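Local coordinates for lipoprotein (Colwellia psychrerythraea, PDB 3O0Y), which is of unknown biochemical function but is a putative, largely helical bacterial lipoprotein of a family grouped with the MA clan of peptidases, at residues V151-Q156 / H218-V223; N222-K227 / S241-V246; D311-I316 / F503-L508; Q499-R504 / G555-M560. One frame throughout, in Å; residues are numbered along the deposited sequence.

Interaction 1 (V151-Q156 / H218-V223); sequences VMQNDQ and HPFVNV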
# COMPACT_ATOMS: atom_id res chain seq x y z
N VAL A 151 -2.83 8.03 -10.71
CA VAL A 151 -1.75 9.02 -10.51
C VAL A 151 -2.05 10.27 -11.35
O VAL A 151 -1.87 11.41 -10.89
CB VAL A 151 -0.36 8.46 -10.80
CG1 VAL A 151 0.72 9.60 -10.86
CG2 VAL A 151 0.03 7.40 -9.76
N MET A 152 -2.42 10.02 -12.60
CA MET A 152 -2.67 11.11 -13.52
C MET A 152 -3.83 11.99 -13.02
O MET A 152 -3.79 13.21 -13.17
CB MET A 152 -2.95 10.58 -14.92
CG MET A 152 -1.72 10.03 -15.67
SD MET A 152 -1.99 9.49 -17.41
CE MET A 152 -2.50 11.16 -18.06
N GLN A 153 -4.83 11.41 -12.36
CA GLN A 153 -6.00 12.16 -11.97
C GLN A 153 -5.82 12.79 -10.61
O GLN A 153 -6.47 13.80 -10.30
CB GLN A 153 -7.25 11.27 -12.01
CG GLN A 153 -7.64 10.83 -13.40
CD GLN A 153 -8.70 9.76 -13.42
OE1 GLN A 153 -9.41 9.53 -12.44
NE2 GLN A 153 -8.74 9.00 -14.52
N ASN A 154 -4.94 12.25 -9.79
CA ASN A 154 -4.77 12.76 -8.43
C ASN A 154 -3.51 13.52 -8.17
O ASN A 154 -3.51 14.45 -7.37
CB ASN A 154 -4.87 11.56 -7.46
CG ASN A 154 -6.30 11.12 -7.33
OD1 ASN A 154 -7.09 11.76 -6.62
ND2 ASN A 154 -6.69 10.14 -8.13
N ASP A 155 -2.40 13.02 -8.67
CA ASP A 155 -1.11 13.52 -8.27
C ASP A 155 -0.45 14.42 -9.31
O ASP A 155 0.41 15.21 -8.98
CB ASP A 155 -0.17 12.33 -8.03
CG ASP A 155 -0.71 11.38 -6.95
OD1 ASP A 155 -0.97 11.85 -5.83
OD2 ASP A 155 -0.80 10.17 -7.24
N GLN A 156 -0.82 14.28 -10.57
CA GLN A 156 -0.19 15.07 -11.61
C GLN A 156 -0.72 16.50 -11.60
O GLN A 156 -1.92 16.71 -11.70
CB GLN A 156 -0.47 14.40 -12.95
CG GLN A 156 0.26 15.07 -14.09
CD GLN A 156 0.30 14.32 -15.40
OE1 GLN A 156 0.47 14.94 -16.48
NE2 GLN A 156 0.25 13.03 -15.34
N HIS A 218 -15.68 10.84 -19.45
CA HIS A 218 -14.75 10.00 -18.73
C HIS A 218 -14.09 10.80 -17.59
O HIS A 218 -13.82 12.03 -17.72
CB HIS A 218 -13.69 9.46 -19.67
CG HIS A 218 -12.92 8.31 -19.10
ND1 HIS A 218 -11.77 8.49 -18.34
CD2 HIS A 218 -13.15 6.98 -19.16
CE1 HIS A 218 -11.35 7.29 -17.94
NE2 HIS A 218 -12.17 6.36 -18.41
N PRO A 219 -13.68 10.11 -16.50
CA PRO A 219 -12.98 10.88 -15.47
C PRO A 219 -11.73 11.59 -15.92
O PRO A 219 -11.38 12.63 -15.36
CB PRO A 219 -12.68 9.83 -14.40
CG PRO A 219 -13.80 8.88 -14.52
CD PRO A 219 -14.14 8.79 -15.96
N PHE A 220 -11.02 11.03 -16.88
CA PHE A 220 -9.84 11.75 -17.40
C PHE A 220 -10.23 13.16 -17.86
O PHE A 220 -9.46 14.11 -17.69
CB PHE A 220 -9.22 10.99 -18.58
CG PHE A 220 -8.13 9.97 -18.21
CD1 PHE A 220 -7.11 10.24 -17.36
CD2 PHE A 220 -8.14 8.72 -18.86
CE1 PHE A 220 -6.09 9.29 -17.12
CE2 PHE A 220 -7.15 7.79 -18.63
CZ PHE A 220 -6.13 8.08 -17.75
N VAL A 221 -11.35 13.27 -18.58
CA VAL A 221 -11.91 14.59 -19.02
C VAL A 221 -12.46 15.42 -17.85
O VAL A 221 -12.15 16.61 -17.72
CB VAL A 221 -13.03 14.41 -20.01
CG1 VAL A 221 -13.52 15.82 -20.48
CG2 VAL A 221 -12.56 13.52 -21.16
N ASN A 222 -13.30 14.84 -17.02
CA ASN A 222 -13.92 15.60 -15.93
C ASN A 222 -12.92 16.15 -14.90
O ASN A 222 -13.05 17.28 -14.41
CB ASN A 222 -15.04 14.76 -15.29
CG ASN A 222 -16.28 14.57 -16.20
OD1 ASN A 222 -17.02 13.59 -16.06
ND2 ASN A 222 -16.52 15.51 -17.06
N VAL A 223 -11.90 15.35 -14.55
CA VAL A 223 -10.83 15.84 -13.72
C VAL A 223 -10.11 16.97 -14.39
O VAL A 223 -9.80 17.98 -13.79
CB VAL A 223 -9.83 14.69 -13.40
CG1 VAL A 223 -8.57 15.30 -12.75
CG2 VAL A 223 -10.59 13.61 -12.51
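Gln153 sets the end of its amide over one face of the Phe220 ring, with NE2 3.5 Å from CD1 and displaced toward the rim. The amide plane is turned 80° from the ring, so the group meets it with its nitrogen end rather than flat. Its other branch, OE1, lies against Pro219 CB at 3.8 Å. Met152 comes to the ring edge instead: its CB is 4.0 Å from Phe220 CE1, near the ring plane. SD lies beside the same ring carbon, and the bend at chi3 (62°) brings CE there too; SD stands 5.2 Å from the centroid in an oblique Met-aromatic contact. One turn further on, Val223 spans Gln153 with both branches, CG1 on the backbone O (3.6 Å) and CG2 on CB (4.1 Å).

Behind this shell, His218 is the N-cap of helix 219-228. Its ND1 accepts from Phe220 N at 3.0 Å, nearly straight at 169°, and so secures the turn that carries Pro219 and Phe220. Leu171 of helix 161-172, with Val250 and Val254 of helix 236-268, packs on the Phe220 ring as well, while Lys227 NZ is hydrogen-bonded to Gln153 O. The end of helix 144-154 is thus joined to the start of helix 219-228 by apolar and amide-aromatic packing, in which the amide nitrogen probably gains some electrostatic attraction from the ring's pi cloud.

Interaction 2 (N222-K227 / S241-V246); sequences NVFREK and SLITQV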
# COMPACT_ATOMS: atom_id res chain seq x y z
N ASN A 222 -13.30 14.84 -17.02
CA ASN A 222 -13.92 15.60 -15.93
C ASN A 222 -12.92 16.15 -14.90
O ASN A 222 -13.05 17.28 -14.41
CB ASN A 222 -15.04 14.76 -15.29
CG ASN A 222 -16.28 14.57 -16.20
OD1 ASN A 222 -17.02 13.59 -16.06
ND2 ASN A 222 -16.52 15.51 -17.06
N VAL A 223 -11.90 15.35 -14.55
CA VAL A 223 -10.83 15.84 -13.72
C VAL A 223 -10.11 16.97 -14.39
O VAL A 223 -9.80 17.98 -13.79
CB VAL A 223 -9.83 14.69 -13.40
CG1 VAL A 223 -8.57 15.30 -12.75
CG2 VAL A 223 -10.59 13.61 -12.51
N PHE A 224 -9.77 16.80 -15.65
CA PHE A 224 -9.10 17.84 -16.35
C PHE A 224 -9.97 19.13 -16.37
O PHE A 224 -9.45 20.24 -16.13
CB PHE A 224 -8.78 17.41 -17.76
CG PHE A 224 -7.95 18.40 -18.49
CD1 PHE A 224 -6.59 18.39 -18.40
CD2 PHE A 224 -8.55 19.38 -19.27
CE1 PHE A 224 -5.82 19.33 -19.12
CE2 PHE A 224 -7.81 20.33 -19.97
CZ PHE A 224 -6.45 20.32 -19.89
N ARG A 225 -11.28 18.98 -16.58
CA ARG A 225 -12.13 20.18 -16.61
C ARG A 225 -12.09 20.90 -15.27
O ARG A 225 -12.08 22.12 -15.22
CB ARG A 225 -13.58 19.84 -16.92
CG ARG A 225 -13.91 19.40 -18.28
CD ARG A 225 -15.44 19.01 -18.42
NE ARG A 225 -15.85 18.95 -19.81
CZ ARG A 225 -16.26 17.86 -20.44
NH1 ARG A 225 -16.44 16.68 -19.78
NH2 ARG A 225 -16.58 17.96 -21.72
N GLU A 226 -12.15 20.16 -14.17
CA GLU A 226 -12.18 20.78 -12.86
C GLU A 226 -10.88 21.49 -12.51
O GLU A 226 -10.90 22.62 -12.01
CB GLU A 226 -12.53 19.77 -11.76
CG GLU A 226 -12.30 20.43 -10.35
CD GLU A 226 -13.02 19.78 -9.15
OE1 GLU A 226 -13.75 18.76 -9.34
OE2 GLU A 226 -12.83 20.30 -8.01
N LYS A 227 -9.76 20.89 -12.86
CA LYS A 227 -8.45 21.50 -12.61
C LYS A 227 -8.13 22.66 -13.55
O LYS A 227 -7.71 23.72 -13.09
CB LYS A 227 -7.38 20.41 -12.64
CG LYS A 227 -7.58 19.45 -11.48
CD LYS A 227 -6.40 18.50 -11.23
CE LYS A 227 -6.69 17.47 -10.09
NZ LYS A 227 -5.51 16.59 -9.74
N SER A 241 -10.12 24.65 -25.73
CA SER A 241 -9.30 23.94 -26.71
C SER A 241 -8.53 22.78 -26.07
O SER A 241 -8.41 21.69 -26.65
CB SER A 241 -8.27 24.87 -27.34
OG SER A 241 -7.38 24.13 -28.19
N LEU A 242 -7.99 23.03 -24.90
CA LEU A 242 -7.27 21.91 -24.20
C LEU A 242 -8.23 20.75 -23.80
O LEU A 242 -7.90 19.58 -23.99
CB LEU A 242 -6.50 22.47 -23.02
CG LEU A 242 -5.30 23.36 -23.34
CD1 LEU A 242 -4.91 24.24 -22.14
CD2 LEU A 242 -4.12 22.56 -23.76
N ILE A 243 -9.43 21.07 -23.34
CA ILE A 243 -10.42 20.06 -22.99
C ILE A 243 -10.77 19.22 -24.22
O ILE A 243 -10.83 17.99 -24.15
CB ILE A 243 -11.67 20.72 -22.36
CG1 ILE A 243 -11.32 21.32 -21.01
CG2 ILE A 243 -12.82 19.75 -22.23
CD1 ILE A 243 -12.35 22.29 -20.55
N THR A 244 -10.95 19.87 -25.37
CA THR A 244 -11.17 19.14 -26.61
C THR A 244 -10.05 18.19 -26.97
O THR A 244 -10.30 17.07 -27.46
CB THR A 244 -11.43 20.13 -27.79
OG1 THR A 244 -12.54 20.95 -27.41
CG2 THR A 244 -11.71 19.37 -29.11
N GLN A 245 -8.83 18.65 -26.75
CA GLN A 245 -7.64 17.82 -26.98
C GLN A 245 -7.60 16.60 -26.05
O GLN A 245 -7.28 15.48 -26.50
CB GLN A 245 -6.38 18.65 -26.82
CG GLN A 245 -6.13 19.60 -27.97
CD GLN A 245 -4.90 20.44 -27.72
OE1 GLN A 245 -3.79 19.92 -27.66
NE2 GLN A 245 -5.10 21.76 -27.62
N VAL A 246 -8.02 16.77 -24.83
CA VAL A 246 -8.10 15.69 -23.86
C VAL A 246 -9.16 14.71 -24.28
O VAL A 246 -8.88 13.53 -24.34
CB VAL A 246 -8.36 16.17 -22.41
CG1 VAL A 246 -8.71 14.93 -21.48
CG2 VAL A 246 -7.08 16.92 -21.89
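Arg225 NH1 is hydrogen-bonded to Glu216 O in the preceding loop, which fixes the end of a side chain that passes across Ile243. The extended chain of Arg225 puts NE 4.0 Å from Ile243 CG2, and its CG also meets CD1 of that isoleucine. Phe224 carries most of the packing. Val246 CG2 sits almost exactly above the ring centre, 3.6 Å from the centroid and 4° off the normal, a CH-pi contact. Ile243 CG1 lies in the ring plane at the edge, 3.8 Å from Phe224 CE2, and Leu242 CB meets CZ at the far end of the ring, also at 3.8 Å. With CG anti to the backbone N (chi1 -174°), the ring is directed across to helix 236-268. Replacing Phe224 by an alanine would probably open a gap between the two helices and leave the Val246 methyl without its ring face. Helices 219-228 and 236-268 form an antiparallel hairpin, their local axes 10.0 Å apart at 165°. Helix 161-172 adds Tyr167, whose ring meets that of Phe224, and Ile168, which touches Leu242 and Val246. The hairpin is therefore held here by dispersion and CH-pi packing, with the charged group kept at the margin.

Interaction 3 (D311-I316 / F503-L508); sequences DEVARI and FRAVRL. With SO4 (sulfate ion), chain D.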
# COMPACT_ATOMS: atom_id res chain seq x y z
N ASP A 311 -3.02 -18.94 16.50
CA ASP A 311 -2.87 -18.59 17.90
C ASP A 311 -3.28 -17.18 18.19
O ASP A 311 -3.84 -16.93 19.24
CB ASP A 311 -1.44 -18.82 18.41
CG ASP A 311 -0.99 -20.32 18.23
OD1 ASP A 311 -1.86 -21.22 18.19
OD2 ASP A 311 0.26 -20.56 18.19
N GLU A 312 -2.96 -16.28 17.29
CA GLU A 312 -3.37 -14.86 17.49
C GLU A 312 -4.91 -14.67 17.41
O GLU A 312 -5.49 -13.89 18.16
CB GLU A 312 -2.68 -13.94 16.50
CG GLU A 312 -1.23 -13.70 16.86
CD GLU A 312 -1.11 -12.81 18.14
OE1 GLU A 312 -1.41 -11.61 18.00
OE2 GLU A 312 -0.88 -13.35 19.26
N VAL A 313 -5.55 -15.39 16.51
CA VAL A 313 -7.02 -15.33 16.38
C VAL A 313 -7.62 -15.80 17.68
O VAL A 313 -8.56 -15.20 18.18
CB VAL A 313 -7.52 -16.21 15.17
CG1 VAL A 313 -9.00 -16.54 15.33
CG2 VAL A 313 -7.21 -15.50 13.75
N ALA A 314 -7.08 -16.89 18.27
CA ALA A 314 -7.64 -17.42 19.50
C ALA A 314 -7.44 -16.40 20.59
O ALA A 314 -8.36 -16.14 21.41
CB ALA A 314 -6.99 -18.74 19.89
N ARG A 315 -6.26 -15.78 20.63
CA ARG A 315 -5.92 -14.89 21.75
C ARG A 315 -6.81 -13.63 21.72
O ARG A 315 -7.44 -13.27 22.70
CB ARG A 315 -4.47 -14.46 21.66
CG ARG A 315 -4.04 -13.49 22.77
CD ARG A 315 -2.64 -12.96 22.58
NE ARG A 315 -2.48 -12.08 21.40
CZ ARG A 315 -2.86 -10.81 21.29
NH1 ARG A 315 -3.42 -10.14 22.29
NH2 ARG A 315 -2.56 -10.19 20.16
N ILE A 316 -6.88 -13.03 20.54
CA ILE A 316 -7.58 -11.73 20.40
C ILE A 316 -9.10 -11.93 20.59
O ILE A 316 -9.78 -11.13 21.26
CB ILE A 316 -7.28 -11.08 19.06
CG1 ILE A 316 -5.78 -10.74 18.92
CG2 ILE A 316 -8.09 -9.73 18.90
CD1 ILE A 316 -5.41 -10.48 17.44
N PHE A 503 -8.64 -8.92 12.53
CA PHE A 503 -8.73 -9.03 11.08
C PHE A 503 -7.34 -9.32 10.51
O PHE A 503 -7.20 -10.11 9.58
CB PHE A 503 -9.33 -7.72 10.54
CG PHE A 503 -9.77 -7.80 9.13
CD1 PHE A 503 -11.03 -8.24 8.84
CD2 PHE A 503 -8.92 -7.49 8.11
CE1 PHE A 503 -11.49 -8.35 7.48
CE2 PHE A 503 -9.35 -7.59 6.75
CZ PHE A 503 -10.63 -8.01 6.46
N ARG A 504 -6.33 -8.66 11.06
CA ARG A 504 -5.00 -8.83 10.57
C ARG A 504 -4.36 -10.18 11.00
O ARG A 504 -3.52 -10.71 10.30
CB ARG A 504 -4.12 -7.65 10.92
CG ARG A 504 -4.25 -6.53 9.93
CD ARG A 504 -4.92 -5.41 10.45
NE ARG A 504 -5.31 -4.41 9.43
CZ ARG A 504 -6.53 -4.00 9.27
NH1 ARG A 504 -7.54 -4.58 9.96
NH2 ARG A 504 -6.78 -3.07 8.34
N ALA A 505 -4.80 -10.75 12.11
CA ALA A 505 -4.42 -12.11 12.48
C ALA A 505 -5.07 -13.10 11.51
O ALA A 505 -4.40 -14.05 11.02
CB ALA A 505 -4.82 -12.35 13.94
N VAL A 506 -6.34 -12.89 11.21
CA VAL A 506 -7.01 -13.72 10.19
C VAL A 506 -6.26 -13.71 8.88
O VAL A 506 -6.19 -14.76 8.18
CB VAL A 506 -8.51 -13.33 10.03
CG1 VAL A 506 -9.17 -14.01 8.82
CG2 VAL A 506 -9.28 -13.72 11.33
N ARG A 507 -5.71 -12.54 8.48
CA ARG A 507 -4.91 -12.43 7.28
C ARG A 507 -3.76 -13.42 7.25
O ARG A 507 -3.50 -14.02 6.21
CB ARG A 507 -4.39 -11.01 7.09
CG ARG A 507 -5.40 -10.08 6.57
CD ARG A 507 -4.84 -8.68 6.30
NE ARG A 507 -5.76 -7.86 5.54
CZ ARG A 507 -5.72 -6.52 5.49
NH1 ARG A 507 -4.75 -5.84 6.10
NH2 ARG A 507 -6.65 -5.86 4.80
N LEU A 508 -3.10 -13.66 8.36
CA LEU A 508 -2.00 -14.68 8.40
C LEU A 508 -2.54 -16.07 8.05
O LEU A 508 -1.93 -16.89 7.30
CB LEU A 508 -1.38 -14.73 9.80
CG LEU A 508 -0.62 -13.47 10.26
CD1 LEU A 508 0.05 -13.90 11.58
CD2 LEU A 508 0.42 -12.99 9.20
S SO4 D . -5.22 -2.26 4.91
O1 SO4 D . -5.11 -2.87 6.27
O2 SO4 D . -5.97 -1.05 5.03
O3 SO4 D . -3.90 -1.86 4.35
O4 SO4 D . -5.70 -3.23 3.96
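Glu312, whose CB packs on Ala505 CB at 3.7 Å, offers its carboxylate to the edge of the Arg315 guanidinium, while Ile316 CG1 lies over one face of that group, toward its rim. The grip is side-on: Arg315 NH2 reaches OE1 of Glu312 at 2.8 Å and 172°, and NE reaches OE2 at 3.0 Å, both on the syn side but tilted out of the carboxylate plane. On helix 491-515, Phe503 CD2 lies over one face of the Arg507 guanidinium, toward its rim, Tyr556 makes a cation-pi contact with the group, and a sulfate ion stands at its edge. Arg507 NH1 binds sulfate O1 at 3.0 Å and NH2 binds O4 at 2.9 Å.

The helix interface itself is apolar. Val313 CG2 meets Val506 CG2 at 3.6 Å and also rests on Ala505, whose CB touches Ile316 CD1 at 4.0 Å. A bend in Glu312 (chi2 -71°) turns its carboxylate away from this seam toward Arg315 and Lys557. An alanine in place of Glu312 would probably leave Arg315 and Lys557 leaning on Glu501 alone among these carboxylates, and the guanidinium held less firmly. With Ala505 at the seam, the local axes approach to 8.5 Å, nearly antiparallel at 157°. Met528 and Thr532 of helix 521-532 flank Val506, and helix 555-574 adds Leu561 against Glu312 and Lys557 against Leu508.

Interaction 4 (Q499-R504 / G555-M560); sequences QAELFR and GYKLGM. With SO4 (sulfate ion), chain D.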
# COMPACT_ATOMS: atom_id res chain seq x y z
N GLN A 499 -11.12 -5.75 16.89
CA GLN A 499 -11.63 -6.34 15.68
C GLN A 499 -10.68 -6.15 14.50
O GLN A 499 -10.47 -7.08 13.72
CB GLN A 499 -12.94 -5.76 15.29
CG GLN A 499 -13.59 -6.41 14.12
CD GLN A 499 -14.94 -5.76 13.79
OE1 GLN A 499 -15.09 -4.52 13.91
NE2 GLN A 499 -15.91 -6.57 13.31
N ALA A 500 -10.11 -4.98 14.41
CA ALA A 500 -9.13 -4.64 13.32
C ALA A 500 -7.84 -5.48 13.53
O ALA A 500 -7.25 -5.94 12.58
CB ALA A 500 -8.86 -3.15 13.31
N GLU A 501 -7.44 -5.71 14.78
CA GLU A 501 -6.25 -6.54 15.07
C GLU A 501 -6.50 -8.00 14.69
O GLU A 501 -5.67 -8.67 14.04
CB GLU A 501 -5.85 -6.39 16.52
CG GLU A 501 -4.47 -7.03 16.77
CD GLU A 501 -4.10 -7.15 18.22
OE1 GLU A 501 -4.72 -6.48 19.09
OE2 GLU A 501 -3.06 -7.83 18.49
N LEU A 502 -7.69 -8.45 15.10
CA LEU A 502 -8.22 -9.78 14.77
C LEU A 502 -8.24 -9.96 13.28
O LEU A 502 -7.80 -11.00 12.78
CB LEU A 502 -9.62 -9.94 15.36
CG LEU A 502 -10.25 -11.32 15.01
CD1 LEU A 502 -9.45 -12.54 15.50
CD2 LEU A 502 -11.67 -11.32 15.64
N PHE A 503 -8.64 -8.92 12.53
CA PHE A 503 -8.73 -9.03 11.08
C PHE A 503 -7.34 -9.32 10.51
O PHE A 503 -7.20 -10.11 9.58
CB PHE A 503 -9.33 -7.72 10.54
CG PHE A 503 -9.77 -7.80 9.13
CD1 PHE A 503 -11.03 -8.24 8.84
CD2 PHE A 503 -8.92 -7.49 8.11
CE1 PHE A 503 -11.49 -8.35 7.48
CE2 PHE A 503 -9.35 -7.59 6.75
CZ PHE A 503 -10.63 -8.01 6.46
N ARG A 504 -6.33 -8.66 11.06
CA ARG A 504 -5.00 -8.83 10.57
C ARG A 504 -4.36 -10.18 11.00
O ARG A 504 -3.52 -10.71 10.30
CB ARG A 504 -4.12 -7.65 10.92
CG ARG A 504 -4.25 -6.53 9.93
CD ARG A 504 -4.92 -5.41 10.45
NE ARG A 504 -5.31 -4.41 9.43
CZ ARG A 504 -6.53 -4.00 9.27
NH1 ARG A 504 -7.54 -4.58 9.96
NH2 ARG A 504 -6.78 -3.07 8.34
N GLY A 555 2.38 -8.85 6.21
CA GLY A 555 3.22 -7.83 6.79
C GLY A 555 2.71 -7.24 8.04
O GLY A 555 3.48 -6.84 8.97
N TYR A 556 1.39 -7.16 8.09
CA TYR A 556 0.68 -6.42 9.14
C TYR A 556 1.00 -7.06 10.49
O TYR A 556 1.56 -6.42 11.40
CB TYR A 556 -0.85 -6.45 8.92
CG TYR A 556 -1.28 -5.79 7.65
CD1 TYR A 556 -1.71 -4.47 7.66
CD2 TYR A 556 -1.19 -6.44 6.41
CE1 TYR A 556 -1.98 -3.84 6.52
CE2 TYR A 556 -1.50 -5.79 5.26
CZ TYR A 556 -1.84 -4.48 5.30
OH TYR A 556 -2.15 -3.83 4.13
N LYS A 557 0.61 -8.31 10.67
CA LYS A 557 0.86 -8.96 11.95
C LYS A 557 2.34 -9.33 12.12
O LYS A 557 2.83 -9.30 13.23
CB LYS A 557 -0.05 -10.17 12.18
CG LYS A 557 -1.25 -9.80 12.98
CD LYS A 557 -0.80 -9.69 14.45
CE LYS A 557 -1.82 -9.10 15.35
NZ LYS A 557 -1.37 -9.09 16.85
N LEU A 558 3.03 -9.85 11.12
CA LEU A 558 4.43 -10.26 11.36
C LEU A 558 5.28 -9.02 11.79
O LEU A 558 6.11 -9.09 12.69
CB LEU A 558 5.01 -10.97 10.17
CG LEU A 558 4.36 -12.30 9.87
CD1 LEU A 558 4.99 -12.94 8.61
CD2 LEU A 558 4.36 -13.22 11.09
N GLY A 559 5.03 -7.86 11.16
CA GLY A 559 5.75 -6.71 11.50
C GLY A 559 5.36 -6.22 12.90
O GLY A 559 6.24 -5.83 13.67
N MET A 560 4.07 -6.20 13.23
CA MET A 560 3.61 -5.77 14.52
C MET A 560 4.21 -6.64 15.65
O MET A 560 4.70 -6.10 16.66
CB MET A 560 2.07 -5.69 14.59
CG MET A 560 1.54 -5.12 15.91
SD MET A 560 -0.19 -5.82 16.36
CE MET A 560 -0.60 -4.75 17.80
S SO4 D . -5.22 -2.26 4.91
O1 SO4 D . -5.11 -2.87 6.27
O2 SO4 D . -5.97 -1.05 5.03
O3 SO4 D . -3.90 -1.86 4.35
O4 SO4 D . -5.70 -3.23 3.96
O HOH W 1 -1.20 -9.85 9.00
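Helices 491-515 and 555-574 cross at close to a right angle (103°) in this helical protein, and an anion site holding a sulfate lies at the crossing, with Arg504 and Tyr556 facing each other. Arg504 CG presses on Tyr556 CB at 3.5 Å, and the guanidinium and ring planes stand 75° apart. Both side chains run on to the same anion: Arg504 NH2 binds sulfate O1 at 2.7 Å, and Tyr556 OH donates to O3 at 2.6 Å. Arg507 and Arg545 complete the site, which is basic enough to hold an anion, although the sulfate probably came from the crystallisation liquor. A bend at chi2 (110°) folds the Arg504 chain back, and NH1 then bonds Ala500 O at 3.0 Å, which tethers the guanidinium to its own helix; Arg504 N meets the same oxygen from the opposite face of its plane.

One residue on from Tyr556, Lys557 bends at chi2 and crosses Glu501 to make a salt bridge, NZ to OE2 at 2.7 Å, through the anti lone pair. Glu312 is a second partner of Lys557, and Arg315 of Glu501, which makes a four-residue charge network. Met560 CE sits 4.0 Å from Glu501 OE2. Between the backbones one water donates to Arg504 O at 2.8 Å and accepts from Lys557 N at 2.9 Å.

Overall arrangement
Interactions 1 and 2 share helix 219-228 and lie with centres 9 Å apart; Lys227 NZ of the second reaches Gln153 O of the first at 3.0 Å. Interactions 3 and 4 make the other pair, centres 7 Å apart on helix 491-515. They are knit together by Arg315 NH2 to Glu501 OE2 (2.9 Å) and Glu312 OE1 to Lys557 NZ (2.8 Å), and both reach the same sulfate. A Tris molecule about 4 Å from the Glu501 side chain, probably from the crystallisation liquor, may mark a pocket there. The two pairs lie on opposite sides of the chain's centre: interactions 1 and 4 are 33 Å apart between centres, and 2 and 3 are 48 Å apart.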